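Local structure of binary enterotoxin of Clostridium perfringens component a (Clostridium perfringens, 5WTZ) at residues 56-68 with 347-361. The protein is the enzymatic component of a binary enterotoxin, which binds NAD+ and probably transfers its ADP-ribose to actin. Numbering follows the deposited sequence.
Sequences SIKKKFALDNYEG and SNNISAFAKRKLILR. With NAD (nicotinamide-adenine-dinucleotide), chain B.
Near the C-terminal end of helix 36-61, Phe-61 and Leu-63 lie beside Asn-348 and Asn-349, and the amide N of Asn-349 gives a nearly straight hydrogen bond to Ala-62 O (2.9 Å, 167°). Two residues earlier on each segment, Ser-347 OG donates a hydrogen bond to Lys-60 O (2.8 Å) from above the carbonyl plane; a one-carbon side chain suits a hydroxyl that must serve a carbonyl so close to its own backbone. Asn-349 has CG anti to its backbone N (chi1 -156°), which directs its amide along its own loop, the one that carries the NAD-contacting Phe-353 and Arg-356: ND2 bonds to Ala-354 O on a lone pair, and OD1 accepts from Ile-350 N. Asn-349 CB meanwhile packs on Leu-63 CD2 (3.6 Å), a methyl that also touches Ala-354 CB. Farther out, Asn-348 ND2 donates a hydrogen bond to Asp-64 OD1 (3.1 Å) from above the carboxylate, the two planes standing 79° apart, while Asn-218 ND2 holds Asn-348 OD1. On the inner side the Phe-61 ring packs with CE1 against Ile-359 CG2 (3.8 Å), and Arg-361 NH1 lies at its edge. Lys-60 NZ and Arg-361 NH1, 4.0 Å apart, both form salt bridges to Asp-138, whose carboxylate probably holds the two cations together. Gripped carbonyls and a shared carboxylate thus join the two ADP-ribosyltransferase-like halves by polar bonds as well as apolar contacts.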
loop_
_atom_site.group_PDB
_atom_site.type_symbol
_atom_site.label_atom_id
_atom_site.label_comp_id
_atom_site.label_asym_id
_atom_site.label_seq_id
_atom_site.Cartn_x
_atom_site.Cartn_y
_atom_site.Cartn_z
ATOM N N SER A 56 -5.282 5.227 11.011
ATOM C CA SER A 56 -3.925 5.281 10.471
ATOM C C SER A 56 -3.956 5.649 8.992
ATOM O O SER A 56 -3.088 6.357 8.504
ATOM C CB SER A 56 -3.195 3.949 10.659
ATOM O OG SER A 56 -3.669 2.974 9.748
ATOM N N ILE A 57 -4.986 5.172 8.298
ATOM C CA ILE A 57 -5.174 5.476 6.885
ATOM C C ILE A 57 -5.556 6.943 6.651
ATOM O O ILE A 57 -4.911 7.633 5.836
ATOM C CB ILE A 57 -6.235 4.539 6.278
ATOM C CG1 ILE A 57 -5.675 3.112 6.261
ATOM C CG2 ILE A 57 -6.623 5.001 4.882
ATOM C CD1 ILE A 57 -6.642 2.041 5.761
ATOM N N LYS A 58 -6.586 7.411 7.357
ATOM C CA LYS A 58 -6.986 8.822 7.364
ATOM C C LYS A 58 -5.782 9.729 7.565
ATOM O O LYS A 58 -5.563 10.685 6.810
ATOM C CB LYS A 58 -8.004 9.104 8.480
ATOM C CG LYS A 58 -9.399 8.542 8.277
ATOM C CD LYS A 58 -10.222 8.751 9.546
ATOM C CE LYS A 58 -11.638 8.223 9.386
ATOM N NZ LYS A 58 -12.405 9.037 8.406
ATOM N N LYS A 59 -5.000 9.422 8.598
ATOM C CA LYS A 59 -3.935 10.305 9.030
ATOM C C LYS A 59 -2.825 10.395 7.991
ATOM O O LYS A 59 -2.354 11.483 7.673
ATOM C CB LYS A 59 -3.356 9.835 10.366
ATOM C CG LYS A 59 -2.311 10.770 10.948
ATOM C CD LYS A 59 -1.578 10.104 12.101
ATOM C CE LYS A 59 -0.465 10.999 12.658
ATOM N NZ LYS A 59 -0.983 12.338 13.035
ATOM N N LYS A 60 -2.405 9.255 7.459
ATOM C CA LYS A 60 -1.254 9.264 6.570
ATOM C C LYS A 60 -1.584 9.857 5.201
ATOM O O LYS A 60 -0.690 10.350 4.518
ATOM C CB LYS A 60 -0.671 7.855 6.426
ATOM C CG LYS A 60 -1.515 6.832 5.716
ATOM C CD LYS A 60 -0.883 5.472 5.983
ATOM C CE LYS A 60 -1.371 4.382 5.062
ATOM N NZ LYS A 60 -0.774 3.080 5.513
ATOM N N PHE A 61 -2.856 9.847 4.812
ATOM C CA PHE A 61 -3.234 10.460 3.533
ATOM C C PHE A 61 -3.752 11.901 3.666
ATOM O O PHE A 61 -4.056 12.549 2.665
ATOM C CB PHE A 61 -4.278 9.604 2.834
ATOM C CG PHE A 61 -3.731 8.325 2.271
ATOM C CD1 PHE A 61 -2.862 8.351 1.194
ATOM C CD2 PHE A 61 -4.077 7.100 2.830
ATOM C CE1 PHE A 61 -2.338 7.176 0.663
ATOM C CE2 PHE A 61 -3.558 5.916 2.302
ATOM C CZ PHE A 61 -2.689 5.964 1.216
ATOM N N ALA A 62 -3.853 12.400 4.895
ATOM C CA ALA A 62 -4.383 13.739 5.149
ATOM C C ALA A 62 -3.469 14.864 4.672
ATOM O O ALA A 62 -2.280 14.660 4.356
ATOM C CB ALA A 62 -4.664 13.918 6.635
ATOM N N LEU A 63 -4.026 16.073 4.662
ATOM C CA LEU A 63 -3.252 17.276 4.433
ATOM C C LEU A 63 -2.288 17.486 5.588
ATOM O O LEU A 63 -2.471 16.920 6.662
ATOM C CB LEU A 63 -4.159 18.495 4.279
ATOM C CG LEU A 63 -5.015 18.535 3.018
ATOM C CD1 LEU A 63 -6.172 19.496 3.230
ATOM C CD2 LEU A 63 -4.156 18.974 1.842
ATOM N N ASP A 64 -1.281 18.322 5.366
ATOM C CA ASP A 64 -0.171 18.479 6.309
ATOM C C ASP A 64 -0.554 18.960 7.702
ATOM O O ASP A 64 0.018 18.490 8.683
ATOM C CB ASP A 64 0.874 19.428 5.723
ATOM C CG ASP A 64 1.619 18.812 4.558
ATOM O OD1 ASP A 64 1.122 17.810 3.996
ATOM O OD2 ASP A 64 2.709 19.317 4.215
ATOM N N ASN A 65 -1.496 19.894 7.805
ATOM C CA ASN A 65 -1.835 20.433 9.115
ATOM C C ASN A 65 -3.195 19.959 9.574
ATOM O O ASN A 65 -3.913 20.640 10.302
ATOM C CB ASN A 65 -1.761 21.958 9.123
ATOM C CG ASN A 65 -0.351 22.462 8.901
ATOM O OD1 ASN A 65 -0.128 23.415 8.154
ATOM N ND2 ASN A 65 0.619 21.771 9.493
ATOM N N TYR A 66 -3.536 18.768 9.106
ATOM C CA TYR A 66 -4.594 17.960 9.676
ATOM C C TYR A 66 -4.126 17.490 11.047
ATOM O O TYR A 66 -3.138 16.757 11.142
ATOM C CB TYR A 66 -4.875 16.791 8.740
ATOM C CG TYR A 66 -5.770 15.694 9.235
ATOM C CD1 TYR A 66 -7.125 15.706 8.951
ATOM C CD2 TYR A 66 -5.248 14.594 9.910
ATOM C CE1 TYR A 66 -7.946 14.679 9.365
ATOM C CE2 TYR A 66 -6.062 13.552 10.320
ATOM C CZ TYR A 66 -7.409 13.602 10.047
ATOM O OH TYR A 66 -8.232 12.576 10.454
ATOM N N GLU A 67 -4.800 17.915 12.110
ATOM C CA GLU A 67 -4.330 17.533 13.439
ATOM C C GLU A 67 -5.070 16.314 13.978
ATOM O O GLU A 67 -4.583 15.649 14.892
ATOM C CB GLU A 67 -4.440 18.693 14.430
ATOM C CG GLU A 67 -3.250 18.728 15.387
ATOM C CD GLU A 67 -3.462 19.628 16.585
ATOM O OE1 GLU A 67 -4.425 20.423 16.576
ATOM O OE2 GLU A 67 -2.665 19.529 17.542
ATOM N N GLY A 68 -6.235 16.020 13.405
ATOM C CA GLY A 68 -6.915 14.758 13.657
ATOM C C GLY A 68 -7.404 14.572 15.080
ATOM O O GLY A 68 -7.935 15.499 15.688
ATOM N N SER A 347 2.766 10.210 1.167
ATOM C CA SER A 347 1.347 9.899 1.136
ATOM C C SER A 347 0.503 11.131 1.485
ATOM O O SER A 347 -0.715 11.115 1.267
ATOM C CB SER A 347 1.016 8.735 2.095
ATOM O OG SER A 347 1.476 8.984 3.419
ATOM N N ASN A 348 1.152 12.184 2.007
ATOM C CA ASN A 348 0.495 13.466 2.325
ATOM C C ASN A 348 -0.399 13.964 1.199
ATOM O O ASN A 348 -0.019 13.887 0.033
ATOM C CB ASN A 348 1.514 14.589 2.629
ATOM C CG ASN A 348 2.474 14.255 3.758
ATOM O OD1 ASN A 348 3.023 13.159 3.818
ATOM N ND2 ASN A 348 2.687 15.210 4.650
ATOM N N ASN A 349 -1.572 14.499 1.534
ATOM C CA ASN A 349 -2.376 15.187 0.527
ATOM C C ASN A 349 -1.656 16.460 0.064
ATOM O O ASN A 349 -0.819 16.989 0.780
ATOM C CB ASN A 349 -3.761 15.520 1.076
ATOM C CG ASN A 349 -4.804 15.693 -0.022
ATOM O OD1 ASN A 349 -4.480 15.703 -1.218
ATOM N ND2 ASN A 349 -6.072 15.839 0.383
ATOM N N ILE A 350 -1.973 16.926 -1.140
ATOM C CA ILE A 350 -1.378 18.141 -1.692
ATOM C C ILE A 350 -2.460 19.206 -1.830
ATOM O O ILE A 350 -3.529 18.925 -2.382
ATOM C CB ILE A 350 -0.725 17.880 -3.063
ATOM C CG1 ILE A 350 0.419 16.868 -2.936
ATOM C CG2 ILE A 350 -0.231 19.181 -3.676
ATOM C CD1 ILE A 350 0.886 16.287 -4.271
ATOM N N SER A 351 -2.187 20.409 -1.321
ATOM C CA SER A 351 -3.186 21.484 -1.252
ATOM C C SER A 351 -3.886 21.748 -2.576
ATOM O O SER A 351 -5.111 21.876 -2.615
ATOM C CB SER A 351 -2.545 22.782 -0.758
ATOM O OG SER A 351 -2.317 22.728 0.639
ATOM N N ALA A 352 -3.116 21.816 -3.659
ATOM C CA ALA A 352 -3.690 22.155 -4.964
ATOM C C ALA A 352 -4.611 21.048 -5.475
ATOM O O ALA A 352 -5.494 21.311 -6.295
ATOM C CB ALA A 352 -2.585 22.440 -5.985
ATOM N N PHE A 353 -4.403 19.824 -4.987
ATOM C CA PHE A 353 -5.162 18.665 -5.453
ATOM C C PHE A 353 -5.923 17.988 -4.315
ATOM O O PHE A 353 -6.144 16.777 -4.357
ATOM C CB PHE A 353 -4.222 17.664 -6.126
ATOM C CG PHE A 353 -3.268 18.307 -7.101
ATOM C CD1 PHE A 353 -3.753 18.995 -8.201
ATOM C CD2 PHE A 353 -1.894 18.246 -6.899
ATOM C CE1 PHE A 353 -2.884 19.616 -9.100
ATOM C CE2 PHE A 353 -1.015 18.860 -7.795
ATOM C CZ PHE A 353 -1.514 19.544 -8.896
ATOM N N ALA A 354 -6.325 18.774 -3.322
ATOM C CA ALA A 354 -6.841 18.244 -2.045
ATOM C C ALA A 354 -8.157 17.497 -2.198
ATOM O O ALA A 354 -8.444 16.594 -1.423
ATOM C CB ALA A 354 -7.002 19.357 -1.044
ATOM N N LYS A 355 -8.945 17.858 -3.204
ATOM C CA LYS A 355 -10.255 17.243 -3.366
ATOM C C LYS A 355 -10.307 16.099 -4.375
ATOM O O LYS A 355 -11.346 15.438 -4.488
ATOM C CB LYS A 355 -11.282 18.314 -3.735
ATOM C CG LYS A 355 -11.593 19.244 -2.560
ATOM C CD LYS A 355 -12.733 20.189 -2.848
ATOM C CE LYS A 355 -13.023 21.058 -1.621
ATOM N NZ LYS A 355 -14.221 21.925 -1.782
ATOM N N ARG A 356 -9.208 15.835 -5.087
ATOM C CA ARG A 356 -9.166 14.661 -5.960
ATOM C C ARG A 356 -9.418 13.379 -5.140
ATOM O O ARG A 356 -8.830 13.205 -4.067
ATOM C CB ARG A 356 -7.828 14.567 -6.694
ATOM C CG ARG A 356 -7.582 15.750 -7.639
ATOM C CD ARG A 356 -6.425 15.490 -8.575
ATOM N NE ARG A 356 -6.252 16.643 -9.450
ATOM C CZ ARG A 356 -5.213 16.837 -10.258
ATOM N NH1 ARG A 356 -4.218 15.963 -10.300
ATOM N NH2 ARG A 356 -5.164 17.924 -11.014
ATOM N N LYS A 357 -10.300 12.509 -5.638
ATOM C CA LYS A 357 -10.802 11.345 -4.870
ATOM C C LYS A 357 -10.049 10.061 -5.176
ATOM O O LYS A 357 -10.333 8.997 -4.610
ATOM C CB LYS A 357 -12.295 11.122 -5.154
ATOM C CG LYS A 357 -13.183 12.340 -4.922
ATOM C CD LYS A 357 -14.621 12.039 -5.358
ATOM C CE LYS A 357 -15.500 13.269 -5.327
ATOM N NZ LYS A 357 -16.859 12.932 -5.811
ATOM N N LEU A 358 -9.103 10.152 -6.097
ATOM C CA LEU A 358 -8.409 8.966 -6.560
ATOM C C LEU A 358 -6.945 9.065 -6.174
ATOM O O LEU A 358 -6.197 9.887 -6.715
ATOM C CB LEU A 358 -8.588 8.810 -8.076
ATOM C CG LEU A 358 -10.028 8.577 -8.564
ATOM C CD1 LEU A 358 -10.124 8.742 -10.071
ATOM C CD2 LEU A 358 -10.556 7.201 -8.141
ATOM N N ILE A 359 -6.536 8.223 -5.236
ATOM C CA ILE A 359 -5.171 8.239 -4.721
ATOM C C ILE A 359 -4.372 7.032 -5.209
ATOM O O ILE A 359 -4.566 5.898 -4.745
ATOM C CB ILE A 359 -5.155 8.264 -3.181
ATOM C CG1 ILE A 359 -6.071 9.373 -2.661
ATOM C CG2 ILE A 359 -3.725 8.404 -2.668
ATOM C CD1 ILE A 359 -6.291 9.356 -1.141
ATOM N N LEU A 360 -3.473 7.278 -6.155
ATOM C CA LEU A 360 -2.580 6.234 -6.647
ATOM C C LEU A 360 -1.589 5.861 -5.558
ATOM O O LEU A 360 -0.965 6.730 -4.953
ATOM C CB LEU A 360 -1.838 6.696 -7.902
ATOM C CG LEU A 360 -1.094 5.574 -8.635
ATOM C CD1 LEU A 360 -2.081 4.548 -9.172
ATOM C CD2 LEU A 360 -0.225 6.182 -9.760
ATOM N N ARG A 361 -1.488 4.570 -5.262
ATOM C CA ARG A 361 -0.381 4.084 -4.440
ATOM C C ARG A 361 0.396 3.100 -5.290
ATOM O O ARG A 361 0.037 1.920 -5.394
ATOM C CB ARG A 361 -0.873 3.450 -3.131
ATOM C CG ARG A 361 0.270 2.949 -2.228
ATOM C CD ARG A 361 -0.145 2.809 -0.754
ATOM N NE ARG A 361 -1.184 1.787 -0.579
ATOM C CZ ARG A 361 -1.808 1.527 0.570
ATOM N NH1 ARG A 361 -1.529 2.218 1.665
ATOM N NH2 ARG A 361 -2.745 0.588 0.619
HETATM P PA NAD B . -1.230 16.277 -15.000
HETATM O O1A NAD B . -0.759 16.873 -16.305
HETATM O O2A NAD B . -0.849 14.876 -14.628
HETATM O O5B NAD B . -2.839 16.353 -14.914
HETATM C C5B NAD B . -3.600 17.457 -15.416
HETATM C C4B NAD B . -4.999 16.984 -15.760
HETATM O O4B NAD B . -4.891 16.017 -16.814
HETATM C C3B NAD B . -5.681 16.302 -14.578
HETATM O O3B NAD B . -7.076 16.645 -14.597
HETATM C C2B NAD B . -5.486 14.820 -14.870
HETATM O O2B NAD B . -6.531 14.008 -14.326
HETATM C C1B NAD B . -5.451 14.768 -16.393
HETATM N N9A NAD B . -4.576 13.658 -16.823
HETATM C C8A NAD B . -3.280 13.482 -16.506
HETATM N N7A NAD B . -2.801 12.338 -17.070
HETATM C C5A NAD B . -3.816 11.773 -17.734
HETATM C C6A NAD B . -4.008 10.556 -18.550
HETATM N N6A NAD B . -2.980 9.702 -18.752
HETATM N N1A NAD B . -5.241 10.321 -19.059
HETATM C C2A NAD B . -6.265 11.171 -18.867
HETATM N N3A NAD B . -6.156 12.305 -18.147
HETATM C C4A NAD B . -4.981 12.636 -17.563
HETATM O O3 NAD B . -0.713 17.261 -13.843
HETATM P PN NAD B . -1.175 17.355 -12.306
HETATM O O1N NAD B . -0.765 16.072 -11.617
HETATM O O2N NAD B . -2.604 17.842 -12.268
HETATM O O5D NAD B . -0.228 18.569 -11.839
HETATM C C5D NAD B . 1.186 18.535 -12.023
HETATM C C4D NAD B . 1.821 19.620 -11.172
HETATM O O4D NAD B . 1.788 19.224 -9.800
HETATM C C3D NAD B . 3.292 19.756 -11.509
HETATM O O3D NAD B . 3.709 21.074 -11.109
HETATM C C2D NAD B . 3.947 18.722 -10.621
HETATM O O2D NAD B . 5.301 19.071 -10.311
HETATM C C1D NAD B . 3.041 18.693 -9.387
HETATM N N1N NAD B . 2.836 17.341 -8.829
HETATM C C2N NAD B . 1.611 16.778 -8.805
HETATM C C3N NAD B . 1.428 15.497 -8.271
HETATM C C7N NAD B . 0.074 14.845 -8.224
HETATM O O7N NAD B . -0.819 15.133 -9.031
HETATM N N7N NAD B . -0.113 13.973 -7.246
HETATM C C4N NAD B . 2.502 14.792 -7.741
HETATM C C5N NAD B . 3.751 15.391 -7.779
HETATM C C6N NAD B . 3.885 16.669 -8.330
#